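Local atomic coordinates of cysteine desulfurase (Fervidobacterium islandicum, PDB entry 6A6E), a protein that probably catalyses the PLP-dependent removal of sulfur from L-cysteine, leaving alanine and an enzyme-bound persulfide that supplies the Suf iron-sulfur cluster machinery. Residues Ile128-His133 with Val151-Ala156; Val180-Gln185 with Leu207-Ala212. One frame throughout, in Å; residues are numbered along the deposited sequence.

Contact 1. Residues Ile128-His133 with Val151-Ala156; sequences ISQVEH and VAYITA. With PLP (pyridoxal-5'-phosphate), chain E.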
ATOM      1  N   ILE A 128       3.938 -13.390  22.579  1.00 19.92           N
ATOM      2  CA  ILE A 128       2.895 -13.665  21.574  1.00 22.21           C
ATOM      3  C   ILE A 128       2.243 -15.013  21.836  1.00 24.78           C
ATOM      4  O   ILE A 128       2.518 -15.604  22.841  1.00 25.36           O
ATOM      5  CB  ILE A 128       3.470 -13.573  20.153  1.00 22.32           C
ATOM      6  CG1 ILE A 128       4.557 -14.586  19.907  1.00 24.88           C
ATOM      7  CG2 ILE A 128       4.041 -12.179  19.914  1.00 19.68           C
ATOM      8  CD1 ILE A 128       5.180 -14.454  18.513  1.00 26.45           C
ATOM      9  N   SER A 129       1.330 -15.474  20.996  1.00 26.57           N
ATOM     10  CA  SER A 129       0.755 -16.776  21.200  1.00 24.97           C
ATOM     11  C   SER A 129       1.262 -17.778  20.150  1.00 24.17           C
ATOM     12  O   SER A 129       1.738 -17.390  19.087  1.00 20.19           O
ATOM     13  CB  SER A 129      -0.759 -16.690  21.175  1.00 24.95           C
ATOM     14  OG  SER A 129      -1.247 -17.046  19.914  1.00 28.44           O
ATOM     15  N   GLN A 130       1.134 -19.080  20.458  1.00 21.53           N
ATOM     16  CA  GLN A 130       1.520 -20.126  19.548  1.00 21.44           C
ATOM     17  C   GLN A 130       0.646 -20.196  18.288  1.00 21.41           C
ATOM     18  O   GLN A 130       1.035 -20.834  17.310  1.00 23.56           O
ATOM     19  CB  GLN A 130       1.506 -21.512  20.244  1.00 21.40           C
ATOM     20  CG  GLN A 130       2.751 -21.762  21.042  1.00 23.12           C
ATOM     21  CD  GLN A 130       2.900 -23.185  21.634  1.00 24.98           C
ATOM     22  OE1 GLN A 130       1.940 -23.902  21.877  1.00 20.47           O
ATOM     23  NE2 GLN A 130       4.159 -23.567  21.861  1.00 21.38           N
ATOM     24  N   VAL A 131      -0.540 -19.625  18.307  1.00 18.78           N
ATOM     25  CA  VAL A 131      -1.384 -19.727  17.143  1.00 20.66           C
ATOM     26  C   VAL A 131      -1.280 -18.503  16.208  1.00 21.32           C
ATOM     27  O   VAL A 131      -2.088 -18.364  15.269  1.00 27.14           O
ATOM     28  CB  VAL A 131      -2.855 -19.957  17.569  1.00 22.08           C
ATOM     29  CG1 VAL A 131      -2.922 -21.013  18.667  1.00 24.02           C
ATOM     30  CG2 VAL A 131      -3.506 -18.701  18.075  1.00 22.47           C
ATOM     31  N   GLU A 132      -0.319 -17.612  16.415  1.00 21.24           N
ATOM     32  CA  GLU A 132      -0.231 -16.389  15.542  1.00 19.31           C
ATOM     33  C   GLU A 132       0.048 -16.728  14.059  1.00 17.99           C
ATOM     34  O   GLU A 132       0.770 -17.666  13.714  1.00 18.88           O
ATOM     35  CB  GLU A 132       0.821 -15.434  16.014  1.00 22.08           C
ATOM     36  CG  GLU A 132       0.641 -14.937  17.431  1.00 25.85           C
ATOM     37  CD  GLU A 132      -0.732 -14.331  17.651  1.00 29.37           C
ATOM     38  OE1 GLU A 132      -1.362 -14.572  18.734  1.00 28.90           O
ATOM     39  OE2 GLU A 132      -1.169 -13.573  16.735  1.00 28.93           O
ATOM     40  N   HIS A 133      -0.620 -15.985  13.221  1.00 17.63           N
ATOM     41  CA  HIS A 133      -0.289 -15.805  11.833  1.00 18.17           C
ATOM     42  C   HIS A 133       1.160 -15.295  11.694  1.00 17.45           C
ATOM     43  O   HIS A 133       1.688 -14.605  12.566  1.00 17.81           O
ATOM     44  CB  HIS A 133      -1.347 -14.862  11.230  1.00 20.06           C
ATOM     45  CG  HIS A 133      -1.265 -14.681   9.734  1.00 19.31           C
ATOM     46  ND1 HIS A 133      -0.236 -13.986   9.120  1.00 19.90           N
ATOM     47  CD2 HIS A 133      -2.128 -15.023   8.756  1.00 18.67           C
ATOM     48  CE1 HIS A 133      -0.440 -13.967   7.816  1.00 19.04           C
ATOM     49  NE2 HIS A 133      -1.577 -14.596   7.567  1.00 20.35           N
ATOM     50  N   VAL A 151      11.551 -13.361  22.599  1.00 24.23           N
ATOM     51  CA  VAL A 151      10.169 -13.673  22.292  1.00 24.99           C
ATOM     52  C   VAL A 151       9.736 -14.889  23.123  1.00 24.77           C
ATOM     53  O   VAL A 151      10.448 -15.909  23.158  1.00 25.20           O
ATOM     54  CB  VAL A 151      10.058 -14.010  20.804  1.00 23.47           C
ATOM     55  CG1 VAL A 151       8.642 -14.374  20.458  1.00 22.76           C
ATOM     56  CG2 VAL A 151      10.549 -12.797  19.953  1.00 24.50           C
ATOM     57  N   ALA A 152       8.557 -14.804  23.717  1.00 25.73           N
ATOM     58  CA  ALA A 152       7.974 -15.904  24.531  1.00 25.41           C
ATOM     59  C   ALA A 152       6.577 -16.135  24.055  1.00 24.53           C
ATOM     60  O   ALA A 152       5.982 -15.243  23.424  1.00 24.28           O
ATOM     61  CB  ALA A 152       7.956 -15.501  25.988  1.00 25.87           C
ATOM     62  N   TYR A 153       6.051 -17.330  24.294  1.00 21.55           N
ATOM     63  CA  TYR A 153       4.736 -17.705  23.771  1.00 22.53           C
ATOM     64  C   TYR A 153       3.751 -18.131  24.838  1.00 24.90           C
ATOM     65  O   TYR A 153       4.133 -18.811  25.757  1.00 26.13           O
ATOM     66  CB  TYR A 153       4.885 -18.889  22.831  1.00 22.50           C
ATOM     67  CG  TYR A 153       5.623 -18.554  21.571  1.00 22.61           C
ATOM     68  CD1 TYR A 153       7.012 -18.538  21.534  1.00 23.63           C
ATOM     69  CD2 TYR A 153       4.934 -18.277  20.408  1.00 21.49           C
ATOM     70  CE1 TYR A 153       7.706 -18.242  20.370  1.00 23.12           C
ATOM     71  CE2 TYR A 153       5.611 -17.991  19.250  1.00 22.29           C
ATOM     72  CZ  TYR A 153       6.984 -17.967  19.220  1.00 22.78           C
ATOM     73  OH  TYR A 153       7.647 -17.699  18.017  1.00 23.98           O
ATOM     74  N   ILE A 154       2.484 -17.749  24.705  1.00 24.23           N
ATOM     75  CA  ILE A 154       1.378 -18.384  25.411  1.00 25.62           C
ATOM     76  C   ILE A 154       1.078 -19.686  24.684  1.00 27.81           C
ATOM     77  O   ILE A 154       0.866 -19.657  23.450  1.00 24.07           O
ATOM     78  CB  ILE A 154       0.147 -17.496  25.363  1.00 26.52           C
ATOM     79  CG1 ILE A 154       0.447 -16.134  26.029  1.00 27.85           C
ATOM     80  CG2 ILE A 154      -1.037 -18.197  25.974  1.00 28.42           C
ATOM     81  CD1 ILE A 154      -0.610 -15.112  25.714  1.00 29.66           C
ATOM     82  N   THR A 155       1.086 -20.820  25.387  1.00 22.46           N
ATOM     83  CA  THR A 155       0.999 -22.118  24.683  1.00 24.48           C
ATOM     84  C   THR A 155      -0.436 -22.514  24.417  1.00 22.74           C
ATOM     85  O   THR A 155      -1.350 -22.118  25.130  1.00 25.67           O
ATOM     86  CB  THR A 155       1.662 -23.248  25.481  1.00 29.54           C
ATOM     87  OG1 THR A 155       1.047 -23.286  26.736  1.00 32.12           O
ATOM     88  CG2 THR A 155       3.094 -22.942  25.738  1.00 29.18           C
ATOM     89  N   ALA A 156      -0.645 -23.215  23.318  1.00 19.79           N
ATOM     90  CA  ALA A 156      -1.922 -23.707  22.937  1.00 21.01           C
ATOM     91  C   ALA A 156      -2.001 -25.181  23.286  1.00 24.90           C
ATOM     92  O   ALA A 156      -0.948 -25.817  23.421  1.00 25.18           O
ATOM     93  CB  ALA A 156      -2.106 -23.568  21.444  1.00 19.61           C
TER
HETATM   94  N1  PLP E 501      -3.358 -12.039  10.829  1.00 19.48           N
HETATM   95  C2  PLP E 501      -4.454 -12.737  10.686  1.00 20.85           C
HETATM   96  C2A PLP E 501      -5.050 -13.456  11.849  1.00 22.09           C
HETATM   97  C3  PLP E 501      -5.031 -12.812   9.343  1.00 19.44           C
HETATM   98  O3  PLP E 501      -6.120 -13.541   9.178  1.00 26.25           O
HETATM   99  C4  PLP E 501      -4.433 -12.066   8.237  1.00 19.60           C
HETATM  100  C4A PLP E 501      -5.000 -12.013   6.903  1.00 18.76           C
HETATM  101  C5  PLP E 501      -3.185 -11.346   8.508  1.00 19.01           C
HETATM  102  C6  PLP E 501      -2.745 -11.394   9.797  1.00 19.13           C
HETATM  103  C5A PLP E 501      -2.409 -10.605   7.415  1.00 19.80           C
HETATM  104  O4P PLP E 501      -3.095  -9.692   6.571  1.00 18.93           O
HETATM  105  P   PLP E 501      -2.519  -9.021   5.211  1.00 19.91           P
HETATM  106  O1P PLP E 501      -1.378  -8.150   5.559  1.00 17.09           O
HETATM  107  O2P PLP E 501      -2.235 -10.231   4.369  1.00 20.06           O
HETATM  108  O3P PLP E 501      -3.721  -8.230   4.792  1.00 18.36           O
HETATM  109  O   HOH W   1       1.847 -26.567  22.548  1.00 38.23           O
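V151 meets I128 through methyl groups, its CG1 lying 4.0 Å from I128 CD1 where the two side chains cross at a slant. A152 contributes only backbone here: its carbonyl takes the N-H of I128. The Y153 ring runs along the I128 side chain in the same direction, with I128 CG1 3.6 Å from Y153 CE2. I128 holds CG1 between its backbone N and carbonyl carbon (chi1 62°), which brings both CG1 and CD1 against CE2. At the ring edge sits the S129 backbone, its O 3.6 Å from Y153 CD2, while the hydroxyl of Y153 bonds to the carbonyl of F271 of the second subunit. These pairs belong to a parallel beta-alpha-beta unit, strand 125-129, helix 138-147 and strand 150-154, at one edge of the seven-stranded sheet of the PLP-binding domain. I154 continues the ladder both ways, N to I128 O (2.8 Å) and O from Q130 N (3.1 Å), opposite S129, whose OG forms an ST turn with V131 N and also donates to E132 OE1. Past the strand ends, T155 runs beside the extended Q130 side chain, with its CB 3.7 Å from Q130 OE1. A156 N donates to Q130 OE1 (3.0 Å, nearly straight at 168°), arriving tilted from the amide plane; a water bridges the same OE1 to A156 O. A156 CB also touches V131 CG1 at 3.9 Å. Farther along the first segment, H133 lays one face of its imidazole against the PLP ring, with PLP C6 above the imidazole centre.

Contact 2. Residues Val180-Gln185 with Leu207-Ala212; sequences VSITGQ and LIVDGA. With PLP (pyridoxal-5'-phosphate), chain E.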
ATOM      1  N   VAL A 180       2.866  -7.379  24.635  1.00 18.87           N
ATOM      2  CA  VAL A 180       2.055  -8.558  24.381  1.00 18.22           C
ATOM      3  C   VAL A 180       1.376  -8.302  22.998  1.00 18.55           C
ATOM      4  O   VAL A 180       0.707  -7.273  22.820  1.00 20.12           O
ATOM      5  CB  VAL A 180       0.965  -8.752  25.459  1.00 19.33           C
ATOM      6  CG1 VAL A 180      -0.005  -9.884  25.139  1.00 18.07           C
ATOM      7  CG2 VAL A 180       1.593  -9.093  26.804  1.00 19.37           C
ATOM      8  N   SER A 181       1.562  -9.197  22.039  1.00 17.01           N
ATOM      9  CA  SER A 181       0.898  -9.078  20.743  1.00 18.07           C
ATOM     10  C   SER A 181       0.149 -10.332  20.487  1.00 17.79           C
ATOM     11  O   SER A 181       0.733 -11.381  20.391  1.00 19.40           O
ATOM     12  CB  SER A 181       1.905  -8.833  19.624  1.00 20.94           C
ATOM     13  OG  SER A 181       1.277  -8.397  18.418  1.00 20.60           O
ATOM     14  N   ILE A 182      -1.147 -10.238  20.334  1.00 18.58           N
ATOM     15  CA  ILE A 182      -1.906 -11.420  20.179  1.00 21.51           C
ATOM     16  C   ILE A 182      -3.010 -11.238  19.162  1.00 19.36           C
ATOM     17  O   ILE A 182      -3.508 -10.123  19.011  1.00 17.33           O
ATOM     18  CB  ILE A 182      -2.524 -11.834  21.579  1.00 26.31           C
ATOM     19  CG1 ILE A 182      -3.144 -13.235  21.463  1.00 33.44           C
ATOM     20  CG2 ILE A 182      -3.546 -10.819  22.055  1.00 26.14           C
ATOM     21  CD1 ILE A 182      -3.409 -13.906  22.790  1.00 39.73           C
ATOM     22  N   THR A 183      -3.428 -12.343  18.533  1.00 16.61           N
ATOM     23  CA  THR A 183      -4.512 -12.316  17.595  1.00 17.85           C
ATOM     24  C   THR A 183      -5.841 -12.092  18.312  1.00 20.15           C
ATOM     25  O   THR A 183      -6.055 -12.513  19.435  1.00 20.07           O
ATOM     26  CB  THR A 183      -4.589 -13.614  16.755  1.00 19.80           C
ATOM     27  OG1 THR A 183      -5.621 -13.464  15.802  1.00 20.76           O
ATOM     28  CG2 THR A 183      -4.876 -14.887  17.614  1.00 19.64           C
ATOM     29  N   GLY A 184      -6.707 -11.328  17.687  1.00 19.38           N
ATOM     30  CA  GLY A 184      -8.041 -11.143  18.173  1.00 20.00           C
ATOM     31  C   GLY A 184      -8.884 -12.367  17.831  1.00 21.10           C
ATOM     32  O   GLY A 184      -9.918 -12.630  18.487  1.00 18.53           O
ATOM     33  N   GLN A 185      -8.483 -13.100  16.790  1.00 19.29           N
ATOM     34  CA  GLN A 185      -9.136 -14.359  16.401  1.00 19.77           C
ATOM     35  C   GLN A 185      -8.255 -15.102  15.415  1.00 19.66           C
ATOM     36  O   GLN A 185      -7.792 -14.493  14.426  1.00 18.51           O
ATOM     37  CB  GLN A 185     -10.474 -14.076  15.708  1.00 20.56           C
ATOM     38  CG  GLN A 185     -11.178 -15.320  15.156  1.00 23.18           C
ATOM     39  CD  GLN A 185     -12.428 -14.997  14.373  1.00 23.97           C
ATOM     40  OE1 GLN A 185     -12.660 -13.855  14.030  1.00 30.08           O
ATOM     41  NE2 GLN A 185     -13.253 -15.980  14.123  1.00 23.94           N
ATOM     42  N   LEU A 207      -0.027  -3.527  24.801  1.00 19.47           N
ATOM     43  CA  LEU A 207      -0.873  -4.545  24.188  1.00 20.54           C
ATOM     44  C   LEU A 207      -1.317  -4.223  22.715  1.00 19.83           C
ATOM     45  O   LEU A 207      -2.080  -3.262  22.437  1.00 18.02           O
ATOM     46  CB  LEU A 207      -2.086  -4.826  25.074  1.00 21.07           C
ATOM     47  CG  LEU A 207      -3.127  -5.828  24.559  1.00 22.98           C
ATOM     48  CD1 LEU A 207      -2.608  -7.234  24.313  1.00 22.94           C
ATOM     49  CD2 LEU A 207      -4.267  -5.862  25.555  1.00 24.39           C
ATOM     50  N   ILE A 208      -0.899  -5.118  21.812  1.00 19.57           N
ATOM     51  CA  ILE A 208      -1.252  -5.090  20.410  1.00 16.76           C
ATOM     52  C   ILE A 208      -2.187  -6.252  20.079  1.00 17.72           C
ATOM     53  O   ILE A 208      -1.933  -7.436  20.440  1.00 17.02           O
ATOM     54  CB  ILE A 208       0.030  -5.230  19.539  1.00 16.52           C
ATOM     55  CG1 ILE A 208       1.021  -4.161  19.918  1.00 16.41           C
ATOM     56  CG2 ILE A 208      -0.341  -5.201  18.030  1.00 16.33           C
ATOM     57  CD1 ILE A 208       2.434  -4.467  19.488  1.00 16.99           C
ATOM     58  N   VAL A 209      -3.250  -5.942  19.336  1.00 16.44           N
ATOM     59  CA  VAL A 209      -4.116  -6.963  18.830  1.00 16.88           C
ATOM     60  C   VAL A 209      -4.089  -6.975  17.313  1.00 17.51           C
ATOM     61  O   VAL A 209      -4.267  -5.940  16.683  1.00 16.23           O
ATOM     62  CB  VAL A 209      -5.558  -6.756  19.363  1.00 17.24           C
ATOM     63  CG1 VAL A 209      -6.536  -7.639  18.660  1.00 15.86           C
ATOM     64  CG2 VAL A 209      -5.609  -7.058  20.868  1.00 19.96           C
ATOM     65  N   ASP A 210      -3.824  -8.174  16.769  1.00 17.04           N
ATOM     66  CA  ASP A 210      -4.010  -8.486  15.395  1.00 16.51           C
ATOM     67  C   ASP A 210      -5.454  -8.819  15.156  1.00 17.11           C
ATOM     68  O   ASP A 210      -5.907  -9.931  15.407  1.00 17.37           O
ATOM     69  CB  ASP A 210      -3.030  -9.616  14.958  1.00 18.00           C
ATOM     70  CG  ASP A 210      -3.255 -10.121  13.507  1.00 19.18           C
ATOM     71  OD1 ASP A 210      -4.131  -9.584  12.839  1.00 17.11           O
ATOM     72  OD2 ASP A 210      -2.572 -11.100  13.070  1.00 22.71           O
ATOM     73  N   GLY A 211      -6.130  -7.852  14.548  1.00 17.05           N
ATOM     74  CA  GLY A 211      -7.545  -7.852  14.339  1.00 16.64           C
ATOM     75  C   GLY A 211      -7.997  -8.325  12.978  1.00 16.74           C
ATOM     76  O   GLY A 211      -9.209  -8.196  12.661  1.00 16.58           O
ATOM     77  N   ALA A 212      -7.090  -8.881  12.164  1.00 17.62           N
ATOM     78  CA  ALA A 212      -7.437  -9.089  10.714  1.00 15.70           C
ATOM     79  C   ALA A 212      -8.683  -9.939  10.504  1.00 15.00           C
ATOM     80  O   ALA A 212      -9.462  -9.690   9.556  1.00 14.64           O
ATOM     81  CB  ALA A 212      -6.263  -9.682   9.924  1.00 16.39           C
TER
HETATM   82  N1  PLP E 501      -3.358 -12.039  10.829  1.00 19.48           N
HETATM   83  C2  PLP E 501      -4.454 -12.737  10.686  1.00 20.85           C
HETATM   84  C2A PLP E 501      -5.050 -13.456  11.849  1.00 22.09           C
HETATM   85  C3  PLP E 501      -5.031 -12.812   9.343  1.00 19.44           C
HETATM   86  O3  PLP E 501      -6.120 -13.541   9.178  1.00 26.25           O
HETATM   87  C4  PLP E 501      -4.433 -12.066   8.237  1.00 19.60           C
HETATM   88  C4A PLP E 501      -5.000 -12.013   6.903  1.00 18.76           C
HETATM   89  C5  PLP E 501      -3.185 -11.346   8.508  1.00 19.01           C
HETATM   90  C6  PLP E 501      -2.745 -11.394   9.797  1.00 19.13           C
HETATM   91  C5A PLP E 501      -2.409 -10.605   7.415  1.00 19.80           C
HETATM   92  O4P PLP E 501      -3.095  -9.692   6.571  1.00 18.93           O
HETATM   93  P   PLP E 501      -2.519  -9.021   5.211  1.00 19.91           P
HETATM   94  O1P PLP E 501      -1.378  -8.150   5.559  1.00 17.09           O
HETATM   95  O2P PLP E 501      -2.235 -10.231   4.369  1.00 20.06           O
HETATM   96  O3P PLP E 501      -3.721  -8.230   4.792  1.00 18.36           O
HETATM   97  O   HOH W   2      -7.694 -11.543  14.023  1.00 20.38           O
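Two neighbouring parallel strands of a beta-alpha-beta unit (strand 179-183, helix 195-201, strand 206-210) deliver their C-terminal ends to the PLP site of this class-V aminotransferase family member, a fold-type I enzyme. Four backbone bonds join them, starting with I208 N to V180 O and I182 N to I208 O, both 2.9 Å. Further on, D210 N reaches I182 O, and G184 N closes the ladder on D210 O (2.8 Å). On the face carrying V180, I182, L207 and V209, L207 CD1 lies 3.8 Å from V180 CG1, and I198 of helix 195-201 packs over V180, I182 and L207. On the other face S181 OG rests on CB and CG2 of I208 (3.6 Å to CB), while its hydrogen bond goes to N136. At the end of strand 179-183, T183 OG1 donates to Q185 O from above the carbonyl plane, and a water links Q185 O to D210 O, so that D210 O receives both G184 N and the water. With CG anti to the backbone N (chi1 174°), the D210 carboxylate reaches the pyridine nitrogen. Its OD1 accepts A212 N in an Asx turn, which would restrain the carboxylate's rotation. A212 CB lies against the pyridine ring, 3.4 Å from PLP C3. An aspartate facing the pyridine nitrogen is the hallmark of fold-type I PLP enzymes; here D210 OD2 lies 2.6 Å from PLP N1.

In the fold
From the N terminus, strand 125-129 comes first of the four along the chain. The chain then passes H133, climbs helix 138-147 and returns as strand 150-154, closing contact 1 at the sheet edge. It next crosses helix 164-173 and enters strand 179-183, which inserts on the other side of strand 125-129. Helix 195-201 follows, and strand 206-210 closes contact 2, so the two loops come in series, neither nested nor crossed. The strand order is therefore 206-210, 179-183, 125-129, 150-154. Between the contacts, E132 OE1 probably bonds to T183 N (3.0 Å), tying the turn after strand 125-129 to the pocket end of its neighbour; both contacts reach PLP, H133 and A212 on opposite ring faces.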